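Local coordinates for putative MCP-type signal transduction protein (Campylobacter jejuni subsp. jejuni serotype O:2, PDB 4WY9), which probably senses chemical signals in the periplasm through a tandem-PAS domain and relays them to the chemotaxis machinery as a methyl-accepting chemoreceptor, at residues Tyr80-Asp85 / Gln132-Ile137; Gln202-Glu207 / Tyr288-Pro293; Val254-Ala259 / Asp264-Ile269. All coordinates share one frame; numbering follows the deposited sequence. Where two conformers were deposited one is given.

Interaction 1: residues Tyr80-Asp85 / Gln132-Ile137; sequences YLYLID and QVVQDI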
loop_
_atom_site.group_PDB
_atom_site.type_symbol
_atom_site.label_atom_id
_atom_site.label_comp_id
_atom_site.label_asym_id
_atom_site.label_seq_id
_atom_site.Cartn_x
_atom_site.Cartn_y
_atom_site.Cartn_z
ATOM N N TYR A 80 -6.005 11.317 4.115
ATOM C CA TYR A 80 -7.433 11.673 4.223
ATOM C C TYR A 80 -7.999 11.468 5.591
ATOM O O TYR A 80 -7.662 10.508 6.293
ATOM C CB TYR A 80 -8.270 10.902 3.193
ATOM C CG TYR A 80 -7.946 9.428 3.104
ATOM C CD1 TYR A 80 -8.569 8.492 3.944
ATOM C CD2 TYR A 80 -7.009 8.957 2.193
ATOM C CE1 TYR A 80 -8.274 7.162 3.839
ATOM C CE2 TYR A 80 -6.696 7.607 2.109
ATOM C CZ TYR A 80 -7.332 6.721 2.937
ATOM O OH TYR A 80 -7.032 5.355 2.852
ATOM N N LEU A 81 -8.900 12.378 5.973
ATOM C CA LEU A 81 -9.735 12.251 7.144
ATOM C C LEU A 81 -11.173 12.237 6.702
ATOM O O LEU A 81 -11.681 13.230 6.167
ATOM C CB LEU A 81 -9.498 13.371 8.153
ATOM C CG LEU A 81 -10.386 13.284 9.398
ATOM C CD1 LEU A 81 -10.119 12.041 10.213
ATOM C CD2 LEU A 81 -10.205 14.511 10.273
ATOM N N TYR A 82 -11.850 11.114 6.924
ATOM C CA TYR A 82 -13.272 10.952 6.640
ATOM C C TYR A 82 -13.998 11.034 7.979
ATOM O O TYR A 82 -13.681 10.282 8.891
ATOM C CB TYR A 82 -13.504 9.618 5.934
ATOM C CG TYR A 82 -14.938 9.169 5.777
ATOM C CD1 TYR A 82 -15.971 10.061 5.525
ATOM C CD2 TYR A 82 -15.254 7.824 5.855
ATOM C CE1 TYR A 82 -17.278 9.619 5.383
ATOM C CE2 TYR A 82 -16.536 7.375 5.713
ATOM C CZ TYR A 82 -17.556 8.265 5.489
ATOM O OH TYR A 82 -18.838 7.788 5.338
ATOM N N LEU A 83 -14.939 11.962 8.125
ATOM C CA LEU A 83 -15.767 12.033 9.321
ATOM C C LEU A 83 -17.205 11.676 8.973
ATOM O O LEU A 83 -17.766 12.245 8.034
ATOM C CB LEU A 83 -15.720 13.417 9.945
ATOM C CG LEU A 83 -14.339 13.868 10.450
ATOM C CD1 LEU A 83 -14.410 15.262 11.016
ATOM C CD2 LEU A 83 -13.783 12.943 11.487
ATOM N N ILE A 84 -17.805 10.757 9.717
ATOM C CA ILE A 84 -19.129 10.244 9.392
ATOM C C ILE A 84 -20.252 11.229 9.694
ATOM O O ILE A 84 -21.297 11.226 8.993
ATOM C CB ILE A 84 -19.422 8.917 10.155
ATOM C CG1 ILE A 84 -18.236 7.973 10.070
ATOM C CG2 ILE A 84 -20.687 8.255 9.653
ATOM C CD1 ILE A 84 -18.343 6.837 11.092
ATOM N N ASP A 85 -20.083 12.070 10.716
ATOM C CA ASP A 85 -21.149 12.987 11.105
ATOM C C ASP A 85 -20.561 14.232 11.755
ATOM O O ASP A 85 -20.768 14.474 12.932
ATOM C CB ASP A 85 -22.187 12.304 11.977
ATOM C CG ASP A 85 -23.408 13.178 12.241
ATOM O OD1 ASP A 85 -23.784 14.027 11.394
ATOM O OD2 ASP A 85 -24.040 12.979 13.289
ATOM N N GLN A 132 -12.442 -0.184 0.589
ATOM C CA GLN A 132 -12.663 -1.370 1.408
ATOM C C GLN A 132 -12.163 -1.203 2.858
ATOM O O GLN A 132 -12.824 -1.611 3.785
ATOM C CB GLN A 132 -12.056 -2.612 0.777
ATOM C CG GLN A 132 -12.484 -3.899 1.424
ATOM C CD GLN A 132 -13.979 -4.158 1.252
ATOM O OE1 GLN A 132 -14.488 -4.113 0.146
ATOM N NE2 GLN A 132 -14.665 -4.395 2.319
ATOM N N VAL A 133 -10.989 -0.595 3.040
ATOM C CA VAL A 133 -10.485 -0.432 4.406
ATOM C C VAL A 133 -11.420 0.457 5.221
ATOM O O VAL A 133 -11.598 0.221 6.419
ATOM C CB VAL A 133 -9.017 0.106 4.477
ATOM C CG1 VAL A 133 -8.007 -0.935 4.019
ATOM C CG2 VAL A 133 -8.820 1.417 3.740
ATOM N N VAL A 134 -11.991 1.477 4.587
ATOM C CA VAL A 134 -12.911 2.374 5.269
ATOM C C VAL A 134 -14.179 1.628 5.655
ATOM O O VAL A 134 -14.676 1.737 6.779
ATOM C CB VAL A 134 -13.250 3.613 4.434
ATOM C CG1 VAL A 134 -14.385 4.388 5.031
ATOM C CG2 VAL A 134 -11.996 4.469 4.245
ATOM N N GLN A 135 -14.724 0.862 4.715
ATOM C CA GLN A 135 -15.921 0.116 4.993
ATOM C C GLN A 135 -15.704 -0.931 6.071
ATOM O O GLN A 135 -16.567 -1.145 6.935
ATOM C CB GLN A 135 -16.486 -0.461 3.732
ATOM C CG GLN A 135 -17.002 0.659 2.808
ATOM C CD GLN A 135 -18.069 1.619 3.507
ATOM O OE1 GLN A 135 -19.069 1.155 4.111
ATOM N NE2 GLN A 135 -17.841 2.940 3.457
ATOM N N ASP A 136 -14.557 -1.592 6.034
ATOM C CA ASP A 136 -14.230 -2.570 7.068
ATOM C C ASP A 136 -14.130 -1.924 8.442
ATOM O O ASP A 136 -14.571 -2.497 9.429
ATOM C CB ASP A 136 -12.939 -3.287 6.737
ATOM C CG ASP A 136 -13.065 -4.249 5.587
ATOM O OD1 ASP A 136 -14.212 -4.590 5.196
ATOM O OD2 ASP A 136 -12.015 -4.671 5.072
ATOM N N ILE A 137 -13.517 -0.752 8.520
ATOM C CA ILE A 137 -13.418 -0.046 9.796
ATOM C C ILE A 137 -14.821 0.291 10.320
ATOM O O ILE A 137 -15.119 0.048 11.495
ATOM C CB ILE A 137 -12.561 1.223 9.653
ATOM C CG1 ILE A 137 -11.100 0.848 9.518
ATOM C CG2 ILE A 137 -12.736 2.137 10.863
ATOM C CD1 ILE A 137 -10.165 1.938 9.104
HETATM O O HOH W 1 -19.420 5.403 4.237
#

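Interaction 2: residues Gln202-Glu207 / Tyr288-Pro293; sequences QKYDGE and YSVFKP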
loop_
_atom_site.group_PDB
_atom_site.type_symbol
_atom_site.label_atom_id
_atom_site.label_comp_id
_atom_site.label_asym_id
_atom_site.label_seq_id
_atom_site.Cartn_x
_atom_site.Cartn_y
_atom_site.Cartn_z
ATOM N N GLN A 202 18.712 -4.190 -12.903
ATOM C CA GLN A 202 18.438 -5.398 -13.729
ATOM C C GLN A 202 19.707 -6.210 -13.885
ATOM O O GLN A 202 20.633 -5.773 -14.568
ATOM C CB GLN A 202 17.839 -4.996 -15.096
ATOM C CG GLN A 202 17.391 -6.156 -16.011
ATOM C CD GLN A 202 15.975 -6.663 -15.629
ATOM O OE1 GLN A 202 15.495 -6.440 -14.526
ATOM N NE2 GLN A 202 15.325 -7.365 -16.541
ATOM N N LYS A 203 19.782 -7.357 -13.261
ATOM C CA LYS A 203 21.005 -8.158 -13.278
ATOM C C LYS A 203 20.977 -9.192 -14.367
ATOM O O LYS A 203 22.031 -9.516 -14.920
ATOM C CB LYS A 203 21.235 -8.813 -11.929
ATOM C CG LYS A 203 22.575 -9.507 -11.825
ATOM C CD LYS A 203 22.805 -10.041 -10.432
ATOM C CE LYS A 203 24.159 -10.728 -10.366
ATOM N NZ LYS A 203 25.215 -9.701 -10.391
ATOM N N TYR A 204 19.816 -9.724 -14.684
ATOM C CA TYR A 204 19.718 -10.774 -15.681
ATOM C C TYR A 204 18.776 -10.376 -16.809
ATOM O O TYR A 204 17.758 -9.702 -16.577
ATOM C CB TYR A 204 19.212 -12.075 -15.060
ATOM C CG TYR A 204 20.076 -12.555 -13.938
ATOM C CD1 TYR A 204 21.239 -13.249 -14.192
ATOM C CD2 TYR A 204 19.736 -12.357 -12.595
ATOM C CE1 TYR A 204 22.044 -13.668 -13.192
ATOM C CE2 TYR A 204 20.535 -12.813 -11.578
ATOM C CZ TYR A 204 21.710 -13.471 -11.872
ATOM O OH TYR A 204 22.541 -13.909 -10.870
ATOM N N ASP A 205 19.081 -10.845 -18.006
ATOM C CA ASP A 205 18.181 -10.659 -19.129
ATOM C C ASP A 205 16.841 -11.321 -18.809
ATOM O O ASP A 205 16.796 -12.503 -18.473
ATOM C CB ASP A 205 18.798 -11.285 -20.385
ATOM C CG ASP A 205 20.108 -10.625 -20.799
ATOM O OD1 ASP A 205 20.795 -10.054 -19.974
ATOM O OD2 ASP A 205 20.405 -10.631 -21.999
ATOM N N GLY A 206 15.752 -10.573 -18.929
ATOM C CA GLY A 206 14.453 -11.113 -18.673
ATOM C C GLY A 206 14.086 -11.259 -17.229
ATOM O O GLY A 206 13.036 -11.826 -16.906
ATOM N N GLU A 207 14.916 -10.739 -16.323
ATOM C CA GLU A 207 14.607 -10.753 -14.903
ATOM C C GLU A 207 13.272 -10.056 -14.636
ATOM O O GLU A 207 13.036 -8.966 -15.152
ATOM C CB GLU A 207 15.716 -10.075 -14.109
ATOM C CG GLU A 207 15.422 -9.804 -12.659
ATOM C CD GLU A 207 16.569 -9.160 -11.921
ATOM O OE1 GLU A 207 17.682 -9.076 -12.493
ATOM O OE2 GLU A 207 16.357 -8.718 -10.754
ATOM N N TYR A 288 18.088 -19.712 -19.019
ATOM C CA TYR A 288 18.904 -19.508 -20.215
ATOM C C TYR A 288 19.757 -18.229 -20.064
ATOM O O TYR A 288 20.917 -18.204 -20.492
ATOM C CB TYR A 288 18.019 -19.386 -21.458
ATOM C CG TYR A 288 18.806 -19.367 -22.711
ATOM C CD1 TYR A 288 19.161 -20.552 -23.367
ATOM C CD2 TYR A 288 19.244 -18.159 -23.269
ATOM C CE1 TYR A 288 19.910 -20.527 -24.512
ATOM C CE2 TYR A 288 20.009 -18.140 -24.428
ATOM C CZ TYR A 288 20.325 -19.311 -25.055
ATOM O OH TYR A 288 21.087 -19.327 -26.220
ATOM N N SER A 289 19.206 -17.192 -19.393
ATOM C CA SER A 289 19.942 -15.954 -19.202
ATOM C C SER A 289 21.116 -16.144 -18.241
ATOM O O SER A 289 22.149 -15.516 -18.350
ATOM C CB SER A 289 19.005 -14.877 -18.670
ATOM O OG SER A 289 17.955 -14.657 -19.568
ATOM N N VAL A 290 20.921 -17.016 -17.274
ATOM C CA VAL A 290 21.880 -17.287 -16.203
ATOM C C VAL A 290 23.083 -18.019 -16.776
ATOM O O VAL A 290 24.234 -17.759 -16.380
ATOM C CB VAL A 290 21.152 -18.130 -15.096
ATOM C CG1 VAL A 290 22.029 -18.916 -14.269
ATOM C CG2 VAL A 290 20.241 -17.186 -14.315
ATOM N N PHE A 291 22.867 -18.928 -17.721
ATOM C CA PHE A 291 23.901 -19.738 -18.283
ATOM C C PHE A 291 24.502 -19.212 -19.562
ATOM O O PHE A 291 25.587 -19.634 -19.961
ATOM C CB PHE A 291 23.402 -21.169 -18.472
ATOM C CG PHE A 291 23.311 -21.944 -17.193
ATOM C CD1 PHE A 291 24.466 -22.427 -16.597
ATOM C CD2 PHE A 291 22.104 -22.127 -16.548
ATOM C CE1 PHE A 291 24.406 -23.105 -15.405
ATOM C CE2 PHE A 291 22.057 -22.801 -15.341
ATOM C CZ PHE A 291 23.198 -23.295 -14.788
ATOM N N LYS A 292 23.816 -18.299 -20.232
ATOM C CA LYS A 292 24.344 -17.657 -21.432
ATOM C C LYS A 292 23.951 -16.220 -21.396
ATOM O O LYS A 292 23.154 -15.785 -22.211
ATOM C CB LYS A 292 23.826 -18.310 -22.721
ATOM C CG LYS A 292 24.501 -19.653 -23.069
ATOM C CD LYS A 292 23.905 -20.216 -24.342
ATOM C CE LYS A 292 24.017 -21.726 -24.406
ATOM N NZ LYS A 292 25.367 -22.168 -23.970
ATOM N N PRO A 293 24.497 -15.490 -20.428
ATOM C CA PRO A 293 24.186 -14.071 -20.291
ATOM C C PRO A 293 24.718 -13.269 -21.486
ATOM O O PRO A 293 25.767 -13.610 -22.041
ATOM C CB PRO A 293 24.868 -13.691 -18.961
ATOM C CG PRO A 293 26.013 -14.635 -18.844
ATOM C CD PRO A 293 25.560 -15.932 -19.506
HETATM O O HOH W 2 21.557 -12.374 -18.146
#

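Interaction 3: residues Val254-Ala259 / Asp264-Ile269; sequences VFNYIA and DSYAAI. With ACT (acetate ion), chain B.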
loop_
_atom_site.group_PDB
_atom_site.type_symbol
_atom_site.label_atom_id
_atom_site.label_comp_id
_atom_site.label_asym_id
_atom_site.label_seq_id
_atom_site.Cartn_x
_atom_site.Cartn_y
_atom_site.Cartn_z
ATOM N N VAL A 254 13.820 -20.300 -2.681
ATOM C CA VAL A 254 14.176 -20.187 -4.080
ATOM C C VAL A 254 13.783 -21.447 -4.816
ATOM O O VAL A 254 14.131 -22.555 -4.404
ATOM C CB VAL A 254 15.699 -19.908 -4.288
ATOM C CG1 VAL A 254 15.898 -19.487 -5.773
ATOM C CG2 VAL A 254 16.175 -18.801 -3.385
ATOM N N PHE A 255 13.089 -21.269 -5.924
ATOM C CA PHE A 255 12.393 -22.323 -6.604
ATOM C C PHE A 255 12.667 -22.346 -8.092
ATOM O O PHE A 255 12.969 -21.317 -8.690
ATOM C CB PHE A 255 10.863 -22.160 -6.383
ATOM C CG PHE A 255 10.481 -22.041 -4.960
ATOM C CD1 PHE A 255 10.387 -23.139 -4.160
ATOM C CD2 PHE A 255 10.274 -20.792 -4.400
ATOM C CE1 PHE A 255 10.071 -23.040 -2.823
ATOM C CE2 PHE A 255 9.947 -20.666 -3.059
ATOM C CZ PHE A 255 9.837 -21.792 -2.274
ATOM N N ASN A 256 12.515 -23.506 -8.698
ATOM C CA ASN A 256 12.312 -23.586 -10.130
ATOM C C ASN A 256 10.936 -23.026 -10.431
ATOM O O ASN A 256 9.967 -23.337 -9.728
ATOM C CB ASN A 256 12.448 -25.026 -10.619
ATOM C CG ASN A 256 13.911 -25.504 -10.696
ATOM O OD1 ASN A 256 14.816 -24.981 -10.034
ATOM N ND2 ASN A 256 14.125 -26.527 -11.440
ATOM N N TYR A 257 10.820 -22.223 -11.469
ATOM C CA TYR A 257 9.596 -21.481 -11.737
ATOM C C TYR A 257 9.442 -21.212 -13.215
ATOM O O TYR A 257 10.345 -20.726 -13.844
ATOM C CB TYR A 257 9.656 -20.140 -10.976
ATOM C CG TYR A 257 8.491 -19.194 -11.200
ATOM C CD1 TYR A 257 7.268 -19.420 -10.593
ATOM C CD2 TYR A 257 8.636 -18.056 -11.994
ATOM C CE1 TYR A 257 6.218 -18.563 -10.778
ATOM C CE2 TYR A 257 7.573 -17.181 -12.178
ATOM C CZ TYR A 257 6.368 -17.453 -11.583
ATOM O OH TYR A 257 5.301 -16.617 -11.777
ATOM N N ILE A 258 8.260 -21.490 -13.754
ATOM C CA ILE A 258 7.954 -21.164 -15.130
ATOM C C ILE A 258 7.090 -19.910 -15.140
ATOM O O ILE A 258 5.962 -19.939 -14.654
ATOM C CB ILE A 258 7.253 -22.306 -15.872
ATOM C CG1 ILE A 258 8.158 -23.541 -15.883
ATOM C CG2 ILE A 258 6.883 -21.862 -17.270
ATOM C CD1 ILE A 258 7.542 -24.717 -16.572
ATOM N N ALA A 259 7.650 -18.825 -15.664
ATOM C CA ALA A 259 7.019 -17.510 -15.579
ATOM C C ALA A 259 5.875 -17.360 -16.568
ATOM O O ALA A 259 5.704 -18.179 -17.458
ATOM C CB ALA A 259 8.043 -16.430 -15.817
ATOM N N ASP A 264 11.447 -20.504 -18.393
ATOM C CA ASP A 264 11.870 -21.414 -17.352
ATOM C C ASP A 264 12.955 -20.723 -16.518
ATOM O O ASP A 264 14.004 -20.350 -17.055
ATOM C CB ASP A 264 12.381 -22.704 -17.987
ATOM C CG ASP A 264 12.589 -23.816 -16.994
ATOM O OD1 ASP A 264 12.514 -23.585 -15.793
ATOM O OD2 ASP A 264 12.801 -24.944 -17.458
ATOM N N SER A 265 12.706 -20.540 -15.227
ATOM C CA SER A 265 13.464 -19.620 -14.417
ATOM C C SER A 265 13.848 -20.181 -13.058
ATOM O O SER A 265 13.268 -21.173 -12.596
ATOM C CB SER A 265 12.671 -18.316 -14.197
ATOM O OG SER A 265 12.200 -17.765 -15.435
ATOM N N TYR A 266 14.805 -19.515 -12.411
ATOM C CA TYR A 266 14.939 -19.564 -10.969
ATOM C C TYR A 266 14.134 -18.403 -10.404
ATOM O O TYR A 266 14.133 -17.310 -10.974
ATOM C CB TYR A 266 16.398 -19.468 -10.530
ATOM C CG TYR A 266 17.252 -20.601 -11.058
ATOM C CD1 TYR A 266 17.084 -21.880 -10.586
ATOM C CD2 TYR A 266 18.241 -20.369 -12.006
ATOM C CE1 TYR A 266 17.847 -22.941 -11.077
ATOM C CE2 TYR A 266 19.002 -21.400 -12.488
ATOM C CZ TYR A 266 18.818 -22.686 -12.017
ATOM O OH TYR A 266 19.592 -23.706 -12.513
ATOM N N ALA A 267 13.455 -18.617 -9.286
ATOM C CA ALA A 267 12.661 -17.558 -8.646
ATOM C C ALA A 267 12.900 -17.555 -7.170
ATOM O O ALA A 267 12.796 -18.610 -6.536
ATOM C CB ALA A 267 11.182 -17.727 -8.922
ATOM N N ALA A 268 13.134 -16.385 -6.597
ATOM C CA ALA A 268 13.203 -16.253 -5.169
ATOM C C ALA A 268 11.998 -15.500 -4.643
ATOM O O ALA A 268 11.500 -14.563 -5.297
ATOM C CB ALA A 268 14.464 -15.556 -4.736
ATOM N N ILE A 269 11.556 -15.890 -3.457
ATOM C CA ILE A 269 10.483 -15.230 -2.728
ATOM C C ILE A 269 11.023 -14.774 -1.398
ATOM O O ILE A 269 11.677 -15.548 -0.700
ATOM C CB ILE A 269 9.260 -16.167 -2.474
ATOM C CG1 ILE A 269 8.675 -16.632 -3.795
ATOM C CG2 ILE A 269 8.195 -15.541 -1.605
ATOM C CD1 ILE A 269 8.122 -15.576 -4.570
HETATM C C ACT B . 5.557 -13.802 -13.684
HETATM O O ACT B . 5.204 -13.042 -14.632
HETATM O OXT ACT B . 5.462 -15.050 -13.864
HETATM C CH3 ACT B . 6.020 -13.243 -12.385
#

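Interaction 1: residues Tyr80-Asp85 / Gln132-Ile137
Two tyrosines of a strand, Tyr-80 and Tyr-82, meet two valines of a helix, Val-133 and Val-134, in a small buried apolar contact between the sheet of the first PDC sensor domain and a helix lying over one of its faces. The closest approach is between Tyr-82 CD2 and Val-134 CG1, 3.6 Å apart. CE2 of the same ring is 3.7 Å from Val-134 CG1, so this one methyl sits against the ring edge, near the ring plane, and faces the CD2-CE2 side. Both residues turn their CB toward the partner segment, and the two side chains cross obliquely. In Tyr-82 CG stands opposite the backbone N (chi1 170°), which sends the phenol across the helix, past Val-134, and brings its hydroxyl near the amide of Gln-135. A water bridges the two there: it lies 2.7 Å from Tyr-82 OH and accepts from Gln-135 NE2 at 3.0 Å. The same amide nitrogen also donates to the carbonyl of Ala-129, which helps to fix how Gln-135 is turned. Two residues back along the strand, the touch is looser. Tyr-80 OH comes no nearer than 4.4 Å to Val-133 CG2, and its hydroxyl is engaged instead by Asn-167 OD1 of strand 163-173, against which Val-133 also packs. On the far side of the helix Gln-132 NE2 donates one turn ahead to Asp-136 OD1 (2.9 Å); the acceptor lies in the plane of the glutamine amide, while the donor stands above the plane of the carboxylate. Strand 78-83 is hydrogen-bonded to both 104-110 and 179-188, so the tyrosines project from an interior strand. A helix packed in this way on a curved antiparallel sheet is characteristic of the PAS-like fold of Cache sensor domains.

Interaction 2: residues Gln202-Glu207 / Tyr288-Pro293
Ser-289 and Asp-205 join the last helix of the sensor region to a type II beta turn, Tyr-204 to Glu-207, in the loop that leads into strand 209-213. The serine side chain points at the turn, with OG set beside its own backbone N (chi1 -59°), and donates to Asp-205 O over 2.7 Å. The approach is bent, with a C=O...donor angle of 130° and OG tilted 34° from the carbonyl plane. Asp-205 lays its CB alongside the same hydroxyl, 3.6 Å from Ser-289 OG, while its carboxylate makes a long, weak ion pair with Lys-296. A water adds a second link, accepting from Asp-205 N and donating to Ser-289 O. Next to this polar seam lies an apolar one: Val-290 sends CG2 against the CD1-CE1 side of the Tyr-204 ring, 4.1 Å from Tyr-204 CD1, at an oblique angle. One face of that ring carries the aliphatic part of Lys-203, whose CG is offset toward the rim. Tyr-204 and Val-290 both continue onto Ala-285 of strand 277-286 and onto helix 8-51, so these two side chains fill the junction of strand 277-286 with the start of helix 8-51. Gly-206 takes the third position of the turn with positive phi, natural for glycine in type II geometry. Glu-207 braces the loop from within: its OE1 accepts from Lys-203 N at 2.8 Å and from Tyr-204 N at 3.1 Å, the latter nearly along the C-O axis of the carboxylate.

Interaction 3: residues Val254-Ala259 / Asp264-Ile269
Val-254 to Ile-258 and Asp-264 to Ile-269 run antiparallel as the two arms of a beta hairpin, their directions 141° apart, which gives the pair a marked twist. Phe-255 with Ala-267 and Tyr-257 with Ser-265 are the hydrogen-bonded pairs, each closed by two backbone bonds. In the first pair Phe-255 N lies 2.7 Å from Ala-267 O. In the second Tyr-257 N lies 2.9 Å from Ser-265 O. On the face of Phe-255 and Tyr-257, the methyl of Ala-267 is central: its CB touches Tyr-257 CB at 3.5 Å and reaches obliquely to the start of the ring. Farther along, Ile-269 CG1 meets the edge of the Phe-255 ring, 4.3 Å from CE2, while Phe-255 packs on helix 241-249. The other face, with Val-254, Asn-256, Asp-264, Tyr-266 and Ala-268, mixes apolar and polar groups. Val-254 CG2 rests on Ala-268 CB at 3.9 Å, and Asn-256 lies alongside Tyr-266, both pointing the same way. Beyond the hairpin Lys-287 makes a salt bridge with Asp-264 OD1 and a cation-pi contact with Tyr-266, whose hydroxyl bonds to Thr-9 OG1 of helix 8-51. Tyr-257 leads elsewhere. With CG opposite its backbone N (chi1 177°), the phenol leaves the partner strand and donates to acetate OXT over 2.6 Å, the oxygen sitting near the ring plane at its edge. Ser-260 OG and His-221 NE2 also hold the acetate, which probably came from the crystallisation liquor. Several polar groups converging on one carboxylate suggest a site that can accept a small carboxylate, on the helix 241-249 side of this PAS-like sheet, though the acetate alone does not identify a natural ligand.

Overall arrangement
The contacts divide between the two sensor modules. Interaction 1 closes first along the chain, in the seven-stranded sheet of the first PDC domain. Interaction 3 is two strands of the second, five-stranded sheet, and interaction 2 joins the loop before strand 209-213 to the helix after strand 277-286. Both lie beyond the centre of the chain, their centres about 40 and 46 Å from that of interaction 1. Nested inside the loop closed by interaction 2, interaction 3 lies 13 Å from it, centre to centre, and they touch where Phe-291 CE2 packs 3.9 Å from Tyr-266 OH. Helix 287-291, the hairpin and the first turns of helix 8-51 thus come together in the second module.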